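Local coordinates for protein alanine dehydrogenase (Archaeoglobus fulgidus, PDB 1OMO) that catalyses the NAD-dependent oxidative deamination of L-alanine to pyruvate and the reverse reductive amination, working as a homodimer, at residues G113-A116 with A117-L120; F139-E142 with A143-V147; S178-P181 with A182-S186; G257-G260 with V261-H265. One frame throughout, in Å; residues are numbered along the deposited sequence.

Contact 1: G113-A116 with A117-L120; sequences GGIA and AKYL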
ATOM      1  N   GLY A 113     -22.099   5.567   8.260  1.00 14.88           N
ATOM      2  CA  GLY A 113     -23.495   5.246   8.085  1.00 13.10           C
ATOM      3  C   GLY A 113     -24.315   6.288   8.804  1.00 13.50           C
ATOM      4  O   GLY A 113     -25.270   6.793   8.251  1.00 14.18           O
ATOM      5  N   GLY A 114     -23.904   6.611  10.024  1.00 13.70           N
ATOM      6  CA  GLY A 114     -24.584   7.604  10.832  1.00 15.83           C
ATOM      7  C   GLY A 114     -24.535   9.011  10.238  1.00 18.17           C
ATOM      8  O   GLY A 114     -25.534   9.737  10.293  1.00 17.80           O
ATOM      9  N   ILE A 115     -23.374   9.406   9.701  1.00 18.47           N
ATOM     10  CA  ILE A 115     -23.212  10.728   9.092  1.00 18.88           C
ATOM     11  C   ILE A 115     -24.032  10.788   7.794  1.00 21.35           C
ATOM     12  O   ILE A 115     -24.733  11.781   7.533  1.00 21.17           O
ATOM     13  CB  ILE A 115     -21.707  11.033   8.816  1.00 19.50           C
ATOM     14  CG1 ILE A 115     -20.985  11.275  10.143  1.00 18.72           C
ATOM     15  CG2 ILE A 115     -21.533  12.272   7.961  1.00 20.42           C
ATOM     16  CD1 ILE A 115     -21.506  12.450  10.906  1.00 18.12           C
ATOM     17  N   ALA A 116     -23.998   9.727   6.987  1.00 19.78           N
ATOM     18  CA  ALA A 116     -24.788   9.778   5.758  1.00 20.83           C
ATOM     19  C   ALA A 116     -26.312   9.902   6.054  1.00 19.56           C
ATOM     20  O   ALA A 116     -27.017  10.686   5.406  1.00 20.87           O
ATOM     21  CB  ALA A 116     -24.506   8.555   4.874  1.00 18.63           C
ATOM     22  N   ALA A 117     -26.820   9.157   7.024  1.00 17.40           N
ATOM     23  CA  ALA A 117     -28.240   9.249   7.329  1.00 17.84           C
ATOM     24  C   ALA A 117     -28.546  10.661   7.869  1.00 18.12           C
ATOM     25  O   ALA A 117     -29.557  11.248   7.510  1.00 14.86           O
ATOM     26  CB  ALA A 117     -28.643   8.156   8.326  1.00 14.98           C
ATOM     27  N   LYS A 118     -27.644  11.222   8.677  1.00 19.82           N
ATOM     28  CA  LYS A 118     -27.852  12.566   9.200  1.00 22.02           C
ATOM     29  C   LYS A 118     -28.105  13.581   8.080  1.00 22.71           C
ATOM     30  O   LYS A 118     -28.945  14.472   8.215  1.00 21.37           O
ATOM     31  CB  LYS A 118     -26.647  13.051  10.004  1.00 22.80           C
ATOM     32  CG  LYS A 118     -26.769  14.561  10.330  1.00 25.92           C
ATOM     33  CD  LYS A 118     -25.792  15.083  11.401  1.00 27.39           C
ATOM     34  CE  LYS A 118     -24.482  15.548  10.780  1.00 28.17           C
ATOM     35  NZ  LYS A 118     -23.550  16.147  11.795  1.00 30.87           N
ATOM     36  N   TYR A 119     -27.381  13.435   6.968  1.00 22.82           N
ATOM     37  CA  TYR A 119     -27.503  14.358   5.846  1.00 22.64           C
ATOM     38  C   TYR A 119     -28.538  13.976   4.815  1.00 23.82           C
ATOM     39  O   TYR A 119     -29.051  14.829   4.104  1.00 24.92           O
ATOM     40  CB  TYR A 119     -26.156  14.478   5.121  1.00 22.89           C
ATOM     41  CG  TYR A 119     -25.162  15.375   5.826  1.00 24.15           C
ATOM     42  CD1 TYR A 119     -25.154  16.744   5.589  1.00 25.30           C
ATOM     43  CD2 TYR A 119     -24.266  14.862   6.753  1.00 22.86           C
ATOM     44  CE1 TYR A 119     -24.270  17.592   6.256  1.00 25.87           C
ATOM     45  CE2 TYR A 119     -23.385  15.694   7.437  1.00 24.11           C
ATOM     46  CZ  TYR A 119     -23.392  17.066   7.181  1.00 27.32           C
ATOM     47  OH  TYR A 119     -22.538  17.923   7.848  1.00 27.30           O
ATOM     48  N   LEU A 120     -28.852  12.696   4.727  1.00 23.31           N
ATOM     49  CA  LEU A 120     -29.749  12.246   3.691  1.00 22.57           C
ATOM     50  C   LEU A 120     -31.147  11.767   4.071  1.00 21.58           C
ATOM     51  O   LEU A 120     -32.053  11.853   3.259  1.00 21.71           O
ATOM     52  CB  LEU A 120     -29.033  11.152   2.904  1.00 21.05           C
ATOM     53  CG  LEU A 120     -28.209  11.439   1.659  1.00 21.25           C
ATOM     54  CD1 LEU A 120     -27.936  12.888   1.460  1.00 17.80           C
ATOM     55  CD2 LEU A 120     -26.934  10.610   1.767  1.00 21.76           C
TER
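L120 N gives A116 O the shortest of the backbone bonds here, 2.8 Å, although its N-H is bent well away from the line to the oxygen (137°). A117 N to G113 O, at 3.1 Å, is straighter (162°), K118 N bonds to G114 O, and Y119 N divides itself between I115 O and, weakly, A116 O. G113 O also takes a bond from N214, and L120 O one from R279, so both ends of 113-120 are tied to other parts of the chain. The i to i+4 bonds, with the weak i to i+3 one, belong to the last two turns of helix 102-120, which lies against strand 212-215 of the Rossmann-fold NAD domain and against helix 135-147. Beyond the backbone, I115 and Y119 run side by side in the same direction, both touching I272 of helix 268-273: CG2 of I115, anti to the backbone N, sits 3.9 Å from Y119 CE2. The tyrosine ring turns its edge to I115 O, which lies in the ring plane 3.2 Å from CD2, while the hydroxyl bonds to E25. An alanine at Y119 would take away both ring and hydroxyl, and would probably leave E25 without this partner and I115 CG2 without its aromatic neighbour. On another face of the helix, the methyl of A116 lies 4.4 Å from L120 CD2.

Contact 2: F139-E142 with A143-V147; sequences FQLE and ALRRV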
ATOM      1  N   PHE A 139     -22.617  -1.520  14.728  1.00 18.43           N
ATOM      2  CA  PHE A 139     -21.963  -0.224  14.599  1.00 19.49           C
ATOM      3  C   PHE A 139     -22.836   0.796  13.901  1.00 19.39           C
ATOM      4  O   PHE A 139     -22.797   1.967  14.226  1.00 17.74           O
ATOM      5  CB  PHE A 139     -20.635  -0.339  13.867  1.00 17.53           C
ATOM      6  CG  PHE A 139     -19.570  -0.983  14.688  1.00 20.81           C
ATOM      7  CD1 PHE A 139     -19.387  -2.369  14.658  1.00 19.56           C
ATOM      8  CD2 PHE A 139     -18.783  -0.211  15.540  1.00 19.89           C
ATOM      9  CE1 PHE A 139     -18.450  -2.972  15.458  1.00 19.74           C
ATOM     10  CE2 PHE A 139     -17.833  -0.804  16.351  1.00 20.37           C
ATOM     11  CZ  PHE A 139     -17.659  -2.196  16.316  1.00 20.79           C
ATOM     12  N   GLN A 140     -23.630   0.351  12.943  1.00 19.58           N
ATOM     13  CA  GLN A 140     -24.500   1.272  12.244  1.00 20.33           C
ATOM     14  C   GLN A 140     -25.550   1.777  13.265  1.00 21.26           C
ATOM     15  O   GLN A 140     -25.805   2.979  13.362  1.00 21.58           O
ATOM     16  CB  GLN A 140     -25.159   0.540  11.091  1.00 20.19           C
ATOM     17  CG  GLN A 140     -25.631   1.413   9.998  1.00 24.96           C
ATOM     18  CD  GLN A 140     -24.525   1.878   9.047  1.00 23.76           C
ATOM     19  OE1 GLN A 140     -24.731   2.826   8.302  1.00 24.54           O
ATOM     20  NE2 GLN A 140     -23.373   1.216   9.060  1.00 22.34           N
ATOM     21  N   LEU A 141     -26.134   0.845  14.022  1.00 19.12           N
ATOM     22  CA  LEU A 141     -27.143   1.147  15.030  1.00 19.18           C
ATOM     23  C   LEU A 141     -26.624   2.186  16.017  1.00 20.84           C
ATOM     24  O   LEU A 141     -27.311   3.149  16.300  1.00 20.91           O
ATOM     25  CB  LEU A 141     -27.518  -0.137  15.778  1.00 21.10           C
ATOM     26  CG  LEU A 141     -28.617  -0.242  16.851  1.00 22.49           C
ATOM     27  CD1 LEU A 141     -28.076   0.218  18.147  1.00 24.61           C
ATOM     28  CD2 LEU A 141     -29.859   0.554  16.475  1.00 18.94           C
ATOM     29  N   GLU A 142     -25.408   1.985  16.520  1.00 19.36           N
ATOM     30  CA  GLU A 142     -24.813   2.900  17.474  1.00 19.45           C
ATOM     31  C   GLU A 142     -24.537   4.290  16.887  1.00 19.01           C
ATOM     32  O   GLU A 142     -24.709   5.281  17.568  1.00 17.98           O
ATOM     33  CB  GLU A 142     -23.517   2.321  18.057  1.00 18.48           C
ATOM     34  CG  GLU A 142     -23.712   1.120  18.942  1.00 21.92           C
ATOM     35  CD  GLU A 142     -24.399   1.435  20.275  1.00 25.45           C
ATOM     36  OE1 GLU A 142     -24.813   0.475  20.971  1.00 24.49           O
ATOM     37  OE2 GLU A 142     -24.516   2.627  20.635  1.00 24.59           O
ATOM     38  N   ALA A 143     -24.078   4.361  15.646  1.00 19.18           N
ATOM     39  CA  ALA A 143     -23.835   5.655  15.043  1.00 18.38           C
ATOM     40  C   ALA A 143     -25.173   6.388  14.850  1.00 20.65           C
ATOM     41  O   ALA A 143     -25.294   7.592  15.159  1.00 21.10           O
ATOM     42  CB  ALA A 143     -23.154   5.490  13.721  1.00 16.57           C
ATOM     43  N   LEU A 144     -26.164   5.662  14.333  1.00 17.88           N
ATOM     44  CA  LEU A 144     -27.473   6.226  14.068  1.00 19.14           C
ATOM     45  C   LEU A 144     -28.183   6.764  15.309  1.00 20.12           C
ATOM     46  O   LEU A 144     -28.895   7.786  15.240  1.00 20.29           O
ATOM     47  CB  LEU A 144     -28.368   5.187  13.358  1.00 16.12           C
ATOM     48  CG  LEU A 144     -28.024   4.805  11.907  1.00 15.58           C
ATOM     49  CD1 LEU A 144     -28.804   3.563  11.486  1.00 15.20           C
ATOM     50  CD2 LEU A 144     -28.369   5.985  10.975  1.00 12.74           C
ATOM     51  N   ARG A 145     -28.022   6.111  16.450  1.00 20.56           N
ATOM     52  CA  ARG A 145     -28.699   6.665  17.581  1.00 24.60           C
ATOM     53  C   ARG A 145     -27.990   7.908  18.094  1.00 24.85           C
ATOM     54  O   ARG A 145     -28.471   8.566  18.989  1.00 25.03           O
ATOM     55  CB  ARG A 145     -28.936   5.629  18.680  1.00 26.61           C
ATOM     56  CG  ARG A 145     -27.753   5.017  19.293  1.00 30.00           C
ATOM     57  CD  ARG A 145     -28.256   4.063  20.346  1.00 30.78           C
ATOM     58  NE  ARG A 145     -27.171   3.568  21.165  1.00 33.97           N
ATOM     59  CZ  ARG A 145     -27.305   3.246  22.445  1.00 33.92           C
ATOM     60  NH1 ARG A 145     -28.477   3.380  23.041  1.00 32.50           N
ATOM     61  NH2 ARG A 145     -26.272   2.749  23.113  1.00 34.58           N
ATOM     62  N   ARG A 146     -26.852   8.258  17.519  1.00 25.39           N
ATOM     63  CA  ARG A 146     -26.208   9.494  17.950  1.00 25.99           C
ATOM     64  C   ARG A 146     -26.933  10.590  17.185  1.00 25.19           C
ATOM     65  O   ARG A 146     -26.887  11.737  17.552  1.00 25.51           O
ATOM     66  CB  ARG A 146     -24.721   9.527  17.569  1.00 26.24           C
ATOM     67  CG  ARG A 146     -23.766   9.222  18.707  1.00 28.47           C
ATOM     68  CD  ARG A 146     -24.000   7.851  19.270  1.00 29.42           C
ATOM     69  NE  ARG A 146     -22.954   7.476  20.209  1.00 31.26           N
ATOM     70  CZ  ARG A 146     -22.793   6.247  20.695  1.00 30.84           C
ATOM     71  NH1 ARG A 146     -21.807   5.997  21.558  1.00 29.65           N
ATOM     72  NH2 ARG A 146     -23.617   5.272  20.313  1.00 28.85           N
ATOM     73  N   VAL A 147     -27.613  10.232  16.109  1.00 24.51           N
ATOM     74  CA  VAL A 147     -28.267  11.267  15.328  1.00 26.69           C
ATOM     75  C   VAL A 147     -29.786  11.221  15.271  1.00 26.11           C
ATOM     76  O   VAL A 147     -30.422  12.180  14.821  1.00 26.93           O
ATOM     77  CB  VAL A 147     -27.684  11.317  13.866  1.00 27.75           C
ATOM     78  CG1 VAL A 147     -26.236  11.867  13.901  1.00 28.59           C
ATOM     79  CG2 VAL A 147     -27.664   9.932  13.242  1.00 29.01           C
TER
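E142 OE2 collects three N-H groups from two arginines. R145 comes side-on, NE at 2.9 Å and NH2 at 3.0 Å from E142 OE2, its guanidinium holding that oxygen in plane at its edge; NH2 uses the syn lone pair, whereas NE arrives from above the carboxylate plane. R146 NH2 takes the anti lone pair of E142 OE2 at 2.8 Å and also bonds to E142 O, so one nitrogen joins carboxylate and backbone. R145 reaches the glutamate because its CG stands between backbone N and carbonyl carbon (chi1 62°) and its chain then runs extended to NE. This salt-bridge network lies on the more open side of helix 135-147, the helix of the beta-alpha-beta unit between strands 127-131 and 152-156 in the NAD domain. E142 OE1 bonds to Y169. With an alanine here, R145 and R146 would probably lose their shared anion and be freer to swing, and Y169 would lose an acceptor. On the tighter, buried side, L144 CD1 packs on the aliphatic part of Q140, 4.1 Å from its CG, and both residues touch V192 of strand 190-193. L144 N bonds to Q140 O nearly straight (168°).

Contact 3: S178-P181 with A182-S186; sequences SVQP and AEEAS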
ATOM      1  N   SER A 178     -37.863  -5.744  17.264  1.00 23.17           N
ATOM      2  CA  SER A 178     -38.396  -7.083  17.067  1.00 23.72           C
ATOM      3  C   SER A 178     -37.774  -7.752  15.860  1.00 22.29           C
ATOM      4  O   SER A 178     -37.314  -7.082  14.945  1.00 22.31           O
ATOM      5  CB  SER A 178     -39.919  -7.037  16.874  1.00 22.25           C
ATOM      6  OG  SER A 178     -40.276  -6.730  15.521  1.00 21.67           O
ATOM      7  N   VAL A 179     -37.769  -9.076  15.867  1.00 23.72           N
ATOM      8  CA  VAL A 179     -37.241  -9.854  14.744  1.00 23.71           C
ATOM      9  C   VAL A 179     -38.342  -9.804  13.680  1.00 25.01           C
ATOM     10  O   VAL A 179     -39.527  -9.828  14.021  1.00 25.73           O
ATOM     11  CB  VAL A 179     -36.964 -11.310  15.162  1.00 23.04           C
ATOM     12  CG1 VAL A 179     -36.544 -12.131  13.939  1.00 24.12           C
ATOM     13  CG2 VAL A 179     -35.877 -11.345  16.232  1.00 21.44           C
ATOM     14  N   GLN A 180     -37.956  -9.717  12.411  1.00 24.82           N
ATOM     15  CA  GLN A 180     -38.917  -9.600  11.314  1.00 25.37           C
ATOM     16  C   GLN A 180     -38.373 -10.168  10.017  1.00 25.69           C
ATOM     17  O   GLN A 180     -37.187 -10.096   9.760  1.00 27.24           O
ATOM     18  CB  GLN A 180     -39.231  -8.114  11.061  1.00 25.37           C
ATOM     19  CG  GLN A 180     -39.857  -7.342  12.236  1.00 25.99           C
ATOM     20  CD  GLN A 180     -41.283  -7.756  12.494  1.00 24.14           C
ATOM     21  OE1 GLN A 180     -41.966  -8.183  11.584  1.00 26.94           O
ATOM     22  NE2 GLN A 180     -41.742  -7.609  13.722  1.00 24.61           N
ATOM     23  N   PRO A 181     -39.250 -10.674   9.151  1.00 25.84           N
ATOM     24  CA  PRO A 181     -38.912 -11.256   7.849  1.00 25.79           C
ATOM     25  C   PRO A 181     -38.329 -10.112   7.067  1.00 26.56           C
ATOM     26  O   PRO A 181     -38.518  -8.977   7.458  1.00 27.62           O
ATOM     27  CB  PRO A 181     -40.264 -11.660   7.267  1.00 26.19           C
ATOM     28  CG  PRO A 181     -41.175 -11.725   8.473  1.00 27.90           C
ATOM     29  CD  PRO A 181     -40.708 -10.584   9.327  1.00 26.09           C
ATOM     30  N   ALA A 182     -37.681 -10.387   5.939  1.00 26.64           N
ATOM     31  CA  ALA A 182     -37.049  -9.330   5.160  1.00 25.59           C
ATOM     32  C   ALA A 182     -38.003  -8.295   4.584  1.00 26.10           C
ATOM     33  O   ALA A 182     -37.734  -7.102   4.637  1.00 25.32           O
ATOM     34  CB  ALA A 182     -36.200  -9.935   4.046  1.00 22.89           C
ATOM     35  N   GLU A 183     -39.107  -8.744   4.010  1.00 28.48           N
ATOM     36  CA  GLU A 183     -40.082  -7.813   3.430  1.00 29.20           C
ATOM     37  C   GLU A 183     -40.577  -6.765   4.427  1.00 27.45           C
ATOM     38  O   GLU A 183     -40.709  -5.602   4.076  1.00 28.11           O
ATOM     39  CB  GLU A 183     -41.282  -8.580   2.836  1.00 29.72           C
ATOM     40  CG  GLU A 183     -42.446  -7.709   2.449  1.00 31.30           C
ATOM     41  CD  GLU A 183     -43.360  -8.417   1.485  1.00 33.61           C
ATOM     42  OE1 GLU A 183     -44.342  -7.818   0.998  1.00 32.17           O
ATOM     43  OE2 GLU A 183     -43.078  -9.593   1.212  1.00 36.39           O
ATOM     44  N   GLU A 184     -40.834  -7.169   5.665  1.00 26.31           N
ATOM     45  CA  GLU A 184     -41.318  -6.231   6.688  1.00 26.18           C
ATOM     46  C   GLU A 184     -40.207  -5.303   7.228  1.00 26.55           C
ATOM     47  O   GLU A 184     -40.436  -4.115   7.452  1.00 26.44           O
ATOM     48  CB  GLU A 184     -41.999  -7.003   7.833  1.00 23.85           C
ATOM     49  CG  GLU A 184     -42.549  -6.138   8.950  1.00 26.65           C
ATOM     50  CD  GLU A 184     -43.612  -5.145   8.478  1.00 29.15           C
ATOM     51  OE1 GLU A 184     -44.504  -5.553   7.702  1.00 27.94           O
ATOM     52  OE2 GLU A 184     -43.556  -3.960   8.893  1.00 29.87           O
ATOM     53  N   ALA A 185     -39.009  -5.844   7.429  1.00 25.57           N
ATOM     54  CA  ALA A 185     -37.874  -5.048   7.912  1.00 23.52           C
ATOM     55  C   ALA A 185     -37.577  -3.921   6.944  1.00 22.27           C
ATOM     56  O   ALA A 185     -37.157  -2.864   7.356  1.00 21.83           O
ATOM     57  CB  ALA A 185     -36.637  -5.929   8.062  1.00 22.89           C
ATOM     58  N   SER A 186     -37.781  -4.168   5.651  1.00 23.56           N
ATOM     59  CA  SER A 186     -37.532  -3.180   4.594  1.00 23.97           C
ATOM     60  C   SER A 186     -38.473  -1.981   4.616  1.00 23.74           C
ATOM     61  O   SER A 186     -38.203  -0.948   4.004  1.00 24.75           O
ATOM     62  CB  SER A 186     -37.663  -3.834   3.231  1.00 23.17           C
ATOM     63  OG  SER A 186     -36.774  -4.910   3.136  1.00 25.34           O
TER
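A185 N bonds to P181 O at 3.2 Å, nearly straight at 164°, closing the first turn of helix 182-185. Alongside it, the side chains of Q180 and E184 lie next to each other and point the same way, their amide and carboxylate planes 77° apart. The touching atoms are Q180 OE1 and E184 CG, 3.4 Å apart, so the amide oxygen rests on the glutamate's methylene rather than on its acid group. E184 CG stands anti to the backbone N (chi1 -180°) and the chain bends at the next bond, which takes the carboxylate away to salt bridges with K154 and R187. The other end of the Q180 amide turns back along the strand, NE2 hydrogen-bonding to S178 OG, though the modelled length of 2.5 Å is doubtful. P181 adds its ring, with CD 4.1 Å from E184 CB. One residue on, A182 O accepts both S186 N and S186 OG, which reach it from opposite faces of its carbonyl plane, the hydroxyl at 2.8 Å. Backbone bonds from S178 and Q180 to strand 152-156 set the approach to the turn. P181 occupies the N-cap position of this short helix, which follows strand 177-179, outermost within this chain in the parallel Rossmann-fold sheet.

Contact 4: G257-G260 with V261-H265; sequences GVIG and VEDVH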
ATOM      1  N   GLY A 257     -24.678  -2.375 -17.201  1.00 30.53           N
ATOM      2  CA  GLY A 257     -25.231  -1.241 -17.924  1.00 29.17           C
ATOM      3  C   GLY A 257     -26.617  -0.738 -17.587  1.00 29.23           C
ATOM      4  O   GLY A 257     -27.178   0.049 -18.342  1.00 29.31           O
ATOM      5  N   VAL A 258     -27.171  -1.169 -16.463  1.00 30.34           N
ATOM      6  CA  VAL A 258     -28.495  -0.731 -16.081  1.00 31.42           C
ATOM      7  C   VAL A 258     -28.500   0.761 -15.768  1.00 32.34           C
ATOM      8  O   VAL A 258     -29.300   1.517 -16.327  1.00 33.14           O
ATOM      9  CB  VAL A 258     -29.007  -1.546 -14.907  1.00 29.91           C
ATOM     10  CG1 VAL A 258     -30.388  -1.067 -14.493  1.00 30.22           C
ATOM     11  CG2 VAL A 258     -29.069  -3.016 -15.329  1.00 33.80           C
ATOM     12  N   ILE A 259     -27.615   1.202 -14.886  1.00 32.35           N
ATOM     13  CA  ILE A 259     -27.541   2.624 -14.604  1.00 33.57           C
ATOM     14  C   ILE A 259     -26.181   3.161 -15.026  1.00 35.02           C
ATOM     15  O   ILE A 259     -25.202   2.412 -15.143  1.00 35.88           O
ATOM     16  CB  ILE A 259     -27.754   2.943 -13.116  1.00 33.99           C
ATOM     17  CG1 ILE A 259     -26.795   2.115 -12.273  1.00 32.98           C
ATOM     18  CG2 ILE A 259     -29.197   2.729 -12.740  1.00 30.31           C
ATOM     19  CD1 ILE A 259     -26.689   2.609 -10.876  1.00 34.06           C
ATOM     20  N   GLY A 260     -26.117   4.460 -15.271  1.00 35.23           N
ATOM     21  CA  GLY A 260     -24.862   5.058 -15.668  1.00 35.79           C
ATOM     22  C   GLY A 260     -24.344   5.982 -14.588  1.00 37.82           C
ATOM     23  O   GLY A 260     -24.797   5.934 -13.442  1.00 33.93           O
ATOM     24  N   VAL A 261     -23.392   6.836 -14.953  1.00 40.87           N
ATOM     25  CA  VAL A 261     -22.824   7.763 -13.985  1.00 43.29           C
ATOM     26  C   VAL A 261     -23.720   8.965 -13.765  1.00 43.43           C
ATOM     27  O   VAL A 261     -23.598   9.662 -12.764  1.00 43.76           O
ATOM     28  CB  VAL A 261     -21.443   8.273 -14.399  1.00 45.19           C
ATOM     29  CG1 VAL A 261     -20.840   9.049 -13.229  1.00 46.90           C
ATOM     30  CG2 VAL A 261     -20.537   7.108 -14.798  1.00 46.22           C
ATOM     31  N   GLU A 262     -24.606   9.236 -14.705  1.00 44.57           N
ATOM     32  CA  GLU A 262     -25.492  10.347 -14.484  1.00 45.91           C
ATOM     33  C   GLU A 262     -26.468   9.904 -13.407  1.00 44.83           C
ATOM     34  O   GLU A 262     -27.080  10.724 -12.714  1.00 46.38           O
ATOM     35  CB  GLU A 262     -26.201  10.728 -15.772  1.00 49.38           C
ATOM     36  CG  GLU A 262     -25.536  11.948 -16.410  1.00 55.16           C
ATOM     37  CD  GLU A 262     -26.306  12.473 -17.598  1.00 58.38           C
ATOM     38  OE1 GLU A 262     -26.327  11.750 -18.607  1.00 60.29           O
ATOM     39  OE2 GLU A 262     -26.889  13.588 -17.526  1.00 60.30           O
ATOM     40  N   ASP A 263     -26.573   8.596 -13.231  1.00 41.21           N
ATOM     41  CA  ASP A 263     -27.462   8.074 -12.229  1.00 37.88           C
ATOM     42  C   ASP A 263     -26.906   8.246 -10.817  1.00 35.95           C
ATOM     43  O   ASP A 263     -27.586   7.941  -9.829  1.00 36.17           O
ATOM     44  CB  ASP A 263     -27.764   6.605 -12.519  1.00 38.91           C
ATOM     45  CG  ASP A 263     -28.519   6.421 -13.829  1.00 40.54           C
ATOM     46  OD1 ASP A 263     -27.894   6.041 -14.840  1.00 36.99           O
ATOM     47  OD2 ASP A 263     -29.745   6.679 -13.845  1.00 41.85           O
ATOM     48  N   VAL A 264     -25.676   8.713 -10.701  1.00 31.62           N
ATOM     49  CA  VAL A 264     -25.132   8.925  -9.369  1.00 29.99           C
ATOM     50  C   VAL A 264     -25.259  10.416  -9.134  1.00 29.71           C
ATOM     51  O   VAL A 264     -24.758  11.230  -9.916  1.00 29.45           O
ATOM     52  CB  VAL A 264     -23.651   8.501  -9.238  1.00 28.69           C
ATOM     53  CG1 VAL A 264     -23.123   8.915  -7.882  1.00 28.39           C
ATOM     54  CG2 VAL A 264     -23.523   7.004  -9.368  1.00 26.77           C
ATOM     55  N   HIS A 265     -25.941  10.767  -8.056  1.00 27.55           N
ATOM     56  CA  HIS A 265     -26.176  12.163  -7.751  1.00 28.21           C
ATOM     57  C   HIS A 265     -24.995  12.960  -7.173  1.00 26.33           C
ATOM     58  O   HIS A 265     -24.751  14.106  -7.571  1.00 26.02           O
ATOM     59  CB  HIS A 265     -27.379  12.280  -6.807  1.00 26.02           C
ATOM     60  CG  HIS A 265     -27.675  13.683  -6.390  1.00 27.87           C
ATOM     61  ND1 HIS A 265     -27.856  14.050  -5.070  1.00 27.10           N
ATOM     62  CD2 HIS A 265     -27.762  14.824  -7.111  1.00 28.23           C
ATOM     63  CE1 HIS A 265     -28.033  15.354  -5.002  1.00 28.86           C
ATOM     64  NE2 HIS A 265     -27.980  15.849  -6.225  1.00 28.84           N
TER
HETATM   65  O   HOH W   1     -29.924   4.520 -16.795  1.00 30.00           O
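I259 and G260 meet the side chain of D263 in the surface loop that leads from helix 251-255 into strand 264-267, an outermost strand, within this chain, of the parallel sheet of the NAD domain. The loop opens with G257, whose positive phi (76°) ends the preceding helix in a Schellman motif. V258 follows, its side chain lying on V228 and K232 of helix 228-232; a single water donates hydrogen bonds to both V258 O (3.1 Å) and D263 OD1 (3.2 Å). CB of I259 is directed toward the second segment. It lies 3.5 Å from D263 OD1, and I259 CG2 is 3.9 Å from D263 CG, so the carboxylate crosses the root of the isoleucine, whose side chain also packs on L231 and on I236 of strand 234-238. G260 then meets D263 from two directions. Its carbonyl receives a weak bond from D263 N, and its amide gives D263 OD1 a hydrogen bond. V261 begins the type I beta turn that ends at V264, closed by V264 N on V261 O at 3.1 Å; the V261 side chain lies on L241 and K245 of helix 241-247. D263 CG stands anti to the carbonyl carbon (chi1 -64°), which carries the carboxylate back over the loop, though the 2.4 Å modelled between D263 OD1 and G260 N is doubtfully short and probably reflects coordinate error.

In the fold
The four contacts follow one another along the chain without interleaving. Contacts 1 and 2 are neighbours, their centres 10 Å apart, because helices 102-120 and 135-147 pack directly: A117 CB lies 3.4 Å from L144 CD2, and G114 CA 3.9 Å from A143 CB. Contacts 3 and 4 lie far out at the surface, their centres 29 Å apart, next to strands 177-179 and 264-267, the two outermost strands of the same parallel sheet within this chain. G113 and the side chains of F139 and A182 lie about 9, 7 and 7 Å from the bound NAD. Contacts 1 and 2 thus form a helix pair packed beside the NAD site, while contacts 3 and 4 are turns at the two ends of the sheet.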